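Local coordinates for protein probable glutaminase ybaS (Escherichia coli, PDB 1U60) that catalyses the hydrolysis of L-glutamine to L-glutamate and ammonium as a homotetrameric glutaminase with a beta-lactamase-like fold, at residues G38-V43 / A55-Y60; D59-L64 / T202-T207; I276-P281 / Q293-S298. One frame throughout, in Å; residues are numbered along the deposited sequence.

Interaction 1 of 3, residues G38-V43 / A55-Y60; sequences GQLAAV and AGDSDY. With EDO (1,2-ethanediol), chain J; EDO (1,2-ethanediol), chain I.
With Leu40 CG set beside its own backbone N (chi1 -63°) and Tyr60 CG swung anti to its N (chi1 -169°), the two side chains cross at about a right angle, which sets Leu40 CD1 over the ring. Leu40 CD1 sits 3.4 Å from the centroid of the Tyr60 ring and 12° off its normal, a CH-pi contact over the face. The other methyl, Leu40 CD2, lies 3.6 Å from Asp57 CG. The Asp57 carboxylate turns back to Ala41: Ala41 N donates to Asp57 OD2 at 3.0 Å, on the anti side, while Asp57 N returns a bond to Ala41 O at 2.9 Å. One aspartate thus answers both backbone polar groups of Ala41, and a water links OD2 to Gln39 O. Next come the antiparallel pairs: Ala42-Gly56, non-hydrogen-bonded, with Gly56 at positive phi, then Val43-Ala55, hydrogen-bonded in both directions. Ala42 CB packs on the turn 57-60, 3.5 Å from Asp57 C. The contact lies at the open end of the hairpin 42-47/52-56, at one edge of the five-stranded sheet; helix 4-18 covers Val43 and Ala55, helix 202-213 meets Ala42 and Ser58, and strand 274-279 adjoins 42-47.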
# COMPACT_ATOMS: atom_id res chain seq x y z
N GLY A 38 31.15 -1.52 -7.42
CA GLY A 38 30.23 -1.48 -6.29
C GLY A 38 30.16 -0.18 -5.52
O GLY A 38 29.15 0.05 -4.85
N GLN A 39 31.17 0.69 -5.68
CA GLN A 39 31.21 1.95 -4.98
C GLN A 39 30.38 3.07 -5.64
O GLN A 39 30.23 4.13 -5.05
CB GLN A 39 32.66 2.42 -4.76
CG GLN A 39 33.37 3.08 -5.87
CD GLN A 39 33.69 2.16 -7.02
OE1 GLN A 39 33.68 0.92 -6.89
NE2 GLN A 39 33.97 2.78 -8.19
N LEU A 40 29.95 2.85 -6.88
CA LEU A 40 29.19 3.88 -7.58
C LEU A 40 27.93 4.18 -6.80
O LEU A 40 27.27 3.26 -6.32
CB LEU A 40 28.82 3.41 -8.96
CG LEU A 40 29.96 3.14 -9.93
CD1 LEU A 40 29.48 2.40 -11.19
CD2 LEU A 40 30.65 4.46 -10.26
N ALA A 41 27.58 5.47 -6.76
CA ALA A 41 26.43 5.91 -6.00
C ALA A 41 25.98 7.29 -6.45
O ALA A 41 26.83 8.17 -6.69
CB ALA A 41 26.81 5.97 -4.55
N ALA A 42 24.65 7.49 -6.57
CA ALA A 42 24.07 8.73 -7.07
C ALA A 42 22.70 8.92 -6.49
O ALA A 42 22.02 7.94 -6.12
CB ALA A 42 24.03 8.76 -8.57
N VAL A 43 22.31 10.18 -6.40
CA VAL A 43 20.96 10.54 -6.04
C VAL A 43 20.56 11.80 -6.81
O VAL A 43 21.40 12.68 -7.12
CB VAL A 43 20.80 10.71 -4.53
CG1 VAL A 43 21.82 11.71 -3.98
CG2 VAL A 43 19.41 11.09 -4.18
N ALA A 55 23.69 14.51 -7.16
CA ALA A 55 24.97 14.31 -6.49
C ALA A 55 25.44 12.92 -6.80
O ALA A 55 24.64 12.00 -7.04
CB ALA A 55 24.81 14.46 -4.95
N GLY A 56 26.77 12.75 -6.86
CA GLY A 56 27.36 11.48 -7.16
C GLY A 56 27.43 11.17 -8.63
O GLY A 56 27.40 12.07 -9.49
N ASP A 57 27.46 9.87 -8.91
CA ASP A 57 27.67 9.30 -10.24
C ASP A 57 26.38 9.31 -11.08
O ASP A 57 25.96 8.31 -11.60
CB ASP A 57 28.17 7.86 -10.10
CG ASP A 57 29.47 7.75 -9.31
OD1 ASP A 57 30.52 8.13 -9.89
OD2 ASP A 57 29.52 7.30 -8.14
N SER A 58 25.76 10.46 -11.18
CA SER A 58 24.40 10.57 -11.65
C SER A 58 24.21 10.42 -13.18
O SER A 58 23.07 10.33 -13.64
CB SER A 58 23.79 11.88 -11.16
OG SER A 58 24.48 13.00 -11.70
N ASP A 59 25.30 10.43 -13.94
CA ASP A 59 25.27 10.10 -15.37
C ASP A 59 25.51 8.62 -15.69
O ASP A 59 25.31 8.20 -16.82
CB ASP A 59 26.32 10.94 -16.11
CG ASP A 59 26.17 10.89 -17.60
OD1 ASP A 59 25.18 11.47 -18.12
OD2 ASP A 59 26.98 10.28 -18.33
N TYR A 60 25.96 7.83 -14.71
CA TYR A 60 26.34 6.45 -14.92
C TYR A 60 25.10 5.61 -15.24
O TYR A 60 24.18 5.58 -14.41
CB TYR A 60 27.04 5.88 -13.71
CG TYR A 60 27.66 4.54 -14.00
CD1 TYR A 60 28.97 4.45 -14.43
CD2 TYR A 60 26.92 3.36 -13.84
CE1 TYR A 60 29.56 3.21 -14.73
CE2 TYR A 60 27.49 2.11 -14.10
CZ TYR A 60 28.81 2.04 -14.55
OH TYR A 60 29.42 0.81 -14.83
C1 EDO J . 34.45 4.76 -10.74
O1 EDO J . 34.32 5.44 -9.50
C2 EDO J . 34.13 3.29 -10.55
O2 EDO J . 35.12 2.43 -11.09
C1 EDO I . 22.70 13.82 -17.37
O1 EDO I . 23.62 12.95 -16.65
C2 EDO I . 21.42 13.09 -17.79
O2 EDO I . 21.57 12.15 -18.87
O HOH W 1 31.48 6.79 -5.68

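Interaction 2 of 3, residues D59-L64 / T202-T207; sequences DYRFAL and TIELAT. With EDO (1,2-ethanediol), chain I.
Arg61 reaches across to Glu204 through a side chain that is extended from CG to NE. CB leaves the backbone with CG beside the backbone N (chi1 -65°), and the arginine side chain lies on Leu199 of strand 198-200 on its way to the carboxylate. Arg61 CZ stands 3.5 Å from Glu204 OE2. At the tip Arg61 NH1 lies 2.7 Å from Glu204 OE1 in a salt bridge, though the hydrogen bond there is bent and weak, as is the one NH1 makes to OE2. Arg61 NH2 gives the straighter bond, to Glu204 OE2 at 3.0 Å with an angle of 148°; this oxygen is met on its syn side and lies close to the guanidinium plane. The two flat groups are turned 46° apart, so the pairing is twisted rather than a coplanar fork. Glu204 is buried, and the arginine's charge would be expected to favour its ionised form. Phe62 works on the apolar side: its ring turns its edge to the helix, Phe62 CZ meeting Leu205 CD2 at 4.0 Å and Phe62 CE1 lying 3.7 Å from Thr202 OG1. A water bridges the two segments near that edge, donating to Tyr60 O and accepting from Thr202 OG1. Asn201, just before the helix, bonds through OD1 to Glu204 N. The Phe62 ring also stacks with Phe279. Strand 62-63, hydrogen-bonded to strand 198-200, and the residue leading into it are thereby tied to the first turn of helix 202-213 by a salt bridge and a Phe62-Leu205 contact, within the beta-lactamase-like glutaminase fold.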
# COMPACT_ATOMS: atom_id res chain seq x y z
N ASP A 59 25.30 10.43 -13.94
CA ASP A 59 25.27 10.10 -15.37
C ASP A 59 25.51 8.62 -15.69
O ASP A 59 25.31 8.20 -16.82
CB ASP A 59 26.32 10.94 -16.11
CG ASP A 59 26.17 10.89 -17.60
OD1 ASP A 59 25.18 11.47 -18.12
OD2 ASP A 59 26.98 10.28 -18.33
N TYR A 60 25.96 7.83 -14.71
CA TYR A 60 26.34 6.45 -14.92
C TYR A 60 25.10 5.61 -15.24
O TYR A 60 24.18 5.58 -14.41
CB TYR A 60 27.04 5.88 -13.71
CG TYR A 60 27.66 4.54 -14.00
CD1 TYR A 60 28.97 4.45 -14.43
CD2 TYR A 60 26.92 3.36 -13.84
CE1 TYR A 60 29.56 3.21 -14.73
CE2 TYR A 60 27.49 2.11 -14.10
CZ TYR A 60 28.81 2.04 -14.55
OH TYR A 60 29.42 0.81 -14.83
N ARG A 61 25.10 4.95 -16.41
CA ARG A 61 23.91 4.23 -16.88
C ARG A 61 23.98 2.76 -16.44
O ARG A 61 24.94 2.04 -16.75
CB ARG A 61 23.76 4.33 -18.37
CG ARG A 61 23.50 5.74 -18.92
CD ARG A 61 23.97 5.95 -20.48
NE ARG A 61 23.86 7.40 -20.88
CZ ARG A 61 22.65 7.96 -20.83
NH1 ARG A 61 21.67 7.16 -20.51
NH2 ARG A 61 22.38 9.24 -21.11
N PHE A 62 22.95 2.35 -15.67
CA PHE A 62 22.87 1.03 -15.04
C PHE A 62 21.62 0.34 -15.63
O PHE A 62 20.77 0.99 -16.25
CB PHE A 62 22.74 1.11 -13.49
CG PHE A 62 21.61 2.02 -12.99
CD1 PHE A 62 21.84 3.39 -12.78
CD2 PHE A 62 20.36 1.52 -12.74
CE1 PHE A 62 20.84 4.22 -12.36
CE2 PHE A 62 19.36 2.32 -12.29
CZ PHE A 62 19.57 3.69 -12.11
N ALA A 63 21.51 -0.97 -15.42
CA ALA A 63 20.39 -1.75 -16.01
C ALA A 63 19.10 -1.44 -15.30
O ALA A 63 19.05 -1.42 -14.08
CB ALA A 63 20.71 -3.26 -15.98
N LEU A 64 18.07 -1.13 -16.06
CA LEU A 64 16.75 -0.77 -15.58
C LEU A 64 16.13 -1.92 -14.79
O LEU A 64 15.55 -1.71 -13.76
CB LEU A 64 15.89 -0.43 -16.79
CG LEU A 64 14.46 0.09 -16.54
CD1 LEU A 64 14.46 1.40 -15.78
CD2 LEU A 64 13.78 0.29 -17.86
N THR A 202 20.79 7.93 -13.21
CA THR A 202 19.96 8.30 -12.07
C THR A 202 19.05 9.49 -12.41
O THR A 202 17.93 9.59 -11.87
CB THR A 202 20.83 8.58 -10.88
OG1 THR A 202 21.52 7.36 -10.52
CG2 THR A 202 20.02 8.94 -9.61
N ILE A 203 19.54 10.41 -13.23
CA ILE A 203 18.71 11.53 -13.67
C ILE A 203 17.54 11.03 -14.50
O ILE A 203 16.44 11.54 -14.38
CB ILE A 203 19.58 12.62 -14.32
CG1 ILE A 203 20.33 13.35 -13.18
CG2 ILE A 203 18.74 13.65 -15.03
CD1 ILE A 203 21.42 14.22 -13.62
N GLU A 204 17.81 10.09 -15.41
CA GLU A 204 16.77 9.49 -16.22
C GLU A 204 15.74 8.76 -15.38
O GLU A 204 14.55 8.89 -15.61
CB GLU A 204 17.41 8.58 -17.26
CG GLU A 204 18.11 9.45 -18.30
CD GLU A 204 19.10 8.70 -19.21
OE1 GLU A 204 19.52 7.54 -18.90
OE2 GLU A 204 19.49 9.34 -20.23
N LEU A 205 16.21 8.04 -14.35
CA LEU A 205 15.27 7.40 -13.42
C LEU A 205 14.40 8.40 -12.69
O LEU A 205 13.19 8.21 -12.59
CB LEU A 205 16.01 6.48 -12.47
CG LEU A 205 15.20 5.69 -11.45
CD1 LEU A 205 14.12 4.88 -12.19
CD2 LEU A 205 16.06 4.76 -10.61
N ALA A 206 15.01 9.46 -12.19
CA ALA A 206 14.27 10.53 -11.55
C ALA A 206 13.30 11.21 -12.48
O ALA A 206 12.26 11.67 -12.06
CB ALA A 206 15.20 11.56 -10.89
N THR A 207 13.63 11.24 -13.78
CA THR A 207 12.73 11.78 -14.78
C THR A 207 11.47 10.94 -14.95
O THR A 207 10.38 11.48 -15.07
CB THR A 207 13.47 11.91 -16.11
OG1 THR A 207 14.59 12.80 -15.97
CG2 THR A 207 12.56 12.54 -17.14
C1 EDO I . 22.70 13.82 -17.37
O1 EDO I . 23.62 12.95 -16.65
C2 EDO I . 21.42 13.09 -17.79
O2 EDO I . 21.57 12.15 -18.87
O HOH W 2 23.57 7.12 -12.46

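Interaction 3 of 3, residues I276-P281 / Q293-S298; sequences IAAFSP and QKMVAS. With EDO (1,2-ethanediol), chain E.
Strand 274-279, the middle strand of the five-stranded antiparallel sheet, is covered here by the C-terminal helix 290-303, through van der Waals contact with no hydrogen bond between the segments. Over the short segments the axes approach to 7.2 Å and run nearly antiparallel, at 156°. Val296 does most of the touching and sits between the two inward residues, one methyl on each. Val296 CG1, anti to the backbone N (chi1 169°), meets Ile276 CG2 at 4.0 Å, the two side chains passing at a slant; Val296 CG2 lies 3.6 Å from Ala278 CB and 3.5 Å from Ala278 N. The small Ala278 also takes Met295, whose CB lies 4.0 Å from Ala278 CB. Farther out the methionine chain bends at chi3 (-74°), bringing Met295 CE to 3.9 Å from Phe279 O. Ile276 and Ala278 thus face the helix, while the alternating Ala277 and Phe279 turn away to helix 202-213, where Ala277 packs on Leu205 and Ala206. Val296 also reaches Ile266 and Ala268 on the adjoining strand, and Met295 touches Phe18 of helix 4-18. Helices on both faces of a central antiparallel sheet, the N- and C-terminal ones together on one side, are a hallmark of the beta-lactamase-like fold to which glutaminases belong.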
# COMPACT_ATOMS: atom_id res chain seq x y z
N ILE A 276 12.20 11.41 -7.27
CA ILE A 276 13.44 11.26 -6.53
C ILE A 276 13.98 9.90 -6.86
O ILE A 276 13.29 8.88 -6.79
CB ILE A 276 13.25 11.36 -4.99
CG1 ILE A 276 12.43 12.57 -4.61
CG2 ILE A 276 14.62 11.27 -4.20
CD1 ILE A 276 11.91 12.56 -3.11
N ALA A 277 15.24 9.84 -7.21
CA ALA A 277 15.83 8.54 -7.52
C ALA A 277 17.23 8.44 -6.95
O ALA A 277 17.92 9.45 -6.73
CB ALA A 277 15.86 8.30 -8.98
N ALA A 278 17.66 7.22 -6.77
CA ALA A 278 19.08 6.95 -6.44
C ALA A 278 19.53 5.66 -7.01
O ALA A 278 18.73 4.86 -7.44
CB ALA A 278 19.25 6.95 -4.92
N PHE A 279 20.85 5.43 -6.98
CA PHE A 279 21.45 4.24 -7.47
C PHE A 279 22.67 3.90 -6.66
O PHE A 279 23.48 4.78 -6.33
CB PHE A 279 21.82 4.47 -8.95
CG PHE A 279 22.97 3.67 -9.44
CD1 PHE A 279 22.86 2.31 -9.65
CD2 PHE A 279 24.16 4.31 -9.81
CE1 PHE A 279 23.91 1.59 -10.13
CE2 PHE A 279 25.22 3.61 -10.32
CZ PHE A 279 25.11 2.24 -10.49
N SER A 280 22.75 2.61 -6.32
CA SER A 280 24.01 1.99 -5.99
C SER A 280 23.91 0.47 -6.14
O SER A 280 22.90 -0.12 -5.68
CB SER A 280 24.46 2.34 -4.58
OG SER A 280 25.86 1.99 -4.44
N PRO A 281 24.90 -0.19 -6.76
CA PRO A 281 24.76 -1.62 -7.06
C PRO A 281 24.51 -2.58 -5.89
O PRO A 281 23.80 -3.53 -6.14
CB PRO A 281 26.08 -1.95 -7.78
CG PRO A 281 26.52 -0.60 -8.42
CD PRO A 281 26.12 0.39 -7.40
N GLN A 293 18.15 3.09 -1.25
CA GLN A 293 16.99 3.24 -0.38
C GLN A 293 17.20 4.37 0.59
O GLN A 293 16.34 5.22 0.78
CB GLN A 293 16.72 1.97 0.43
CG GLN A 293 15.97 0.94 -0.35
CD GLN A 293 15.86 -0.40 0.37
OE1 GLN A 293 14.75 -0.77 0.83
NE2 GLN A 293 16.99 -1.14 0.45
N LYS A 294 18.38 4.37 1.21
CA LYS A 294 18.69 5.35 2.25
C LYS A 294 18.80 6.75 1.66
O LYS A 294 18.33 7.69 2.25
CB LYS A 294 19.98 4.94 3.03
CG LYS A 294 19.73 3.74 3.95
CD LYS A 294 18.87 4.04 5.23
CE LYS A 294 18.21 2.73 5.79
NZ LYS A 294 18.83 2.23 7.06
N MET A 295 19.38 6.89 0.47
CA MET A 295 19.54 8.20 -0.11
C MET A 295 18.17 8.79 -0.53
O MET A 295 17.91 9.97 -0.33
CB MET A 295 20.53 8.16 -1.30
CG MET A 295 21.98 8.04 -0.80
SD MET A 295 23.15 8.17 -2.20
CE MET A 295 22.99 6.74 -2.94
N VAL A 296 17.29 7.98 -1.14
CA VAL A 296 15.95 8.46 -1.49
C VAL A 296 15.14 8.81 -0.24
O VAL A 296 14.51 9.88 -0.19
CB VAL A 296 15.20 7.44 -2.35
CG1 VAL A 296 13.74 7.82 -2.47
CG2 VAL A 296 15.85 7.31 -3.79
N ALA A 297 15.16 7.92 0.75
CA ALA A 297 14.47 8.19 2.01
C ALA A 297 14.97 9.48 2.64
O ALA A 297 14.21 10.27 3.18
CB ALA A 297 14.65 7.01 2.98
N SER A 298 16.29 9.69 2.59
CA SER A 298 16.88 10.90 3.17
C SER A 298 16.35 12.18 2.51
O SER A 298 15.93 13.12 3.17
CB SER A 298 18.40 10.85 3.07
OG SER A 298 18.93 12.08 3.58
C1 EDO E . 18.63 -1.78 6.89
O1 EDO E . 19.09 -3.12 7.04
C2 EDO E . 17.21 -1.65 7.39
O2 EDO E . 16.91 -0.27 7.36

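Along the chain, interactions 1 and 2 overlap at Asp59 and Tyr60, where the hairpin 42-47/52-56 runs on into strand 62-63; interaction 3 follows near the C-terminus. Their centres lie about 9 Å (1 and 2), 10 Å (1 and 3) and 12 Å (2 and 3) apart. Strands 42-47 and 274-279 are sheet neighbours, joining interactions 1 and 3 by a probable backbone hydrogen bond from Phe279 N to Ala42 O, with Leu40 O bound to Ser280 OG as well. Interaction 2 meets that sheet through Thr202, which touches Ala42 and Phe279, and through Ala206 on Ala277. Helix 202-213 packs on one face of strand 274-279 and helix 290-303 on the other, so the three contacts hold the layers of the sheet domain together.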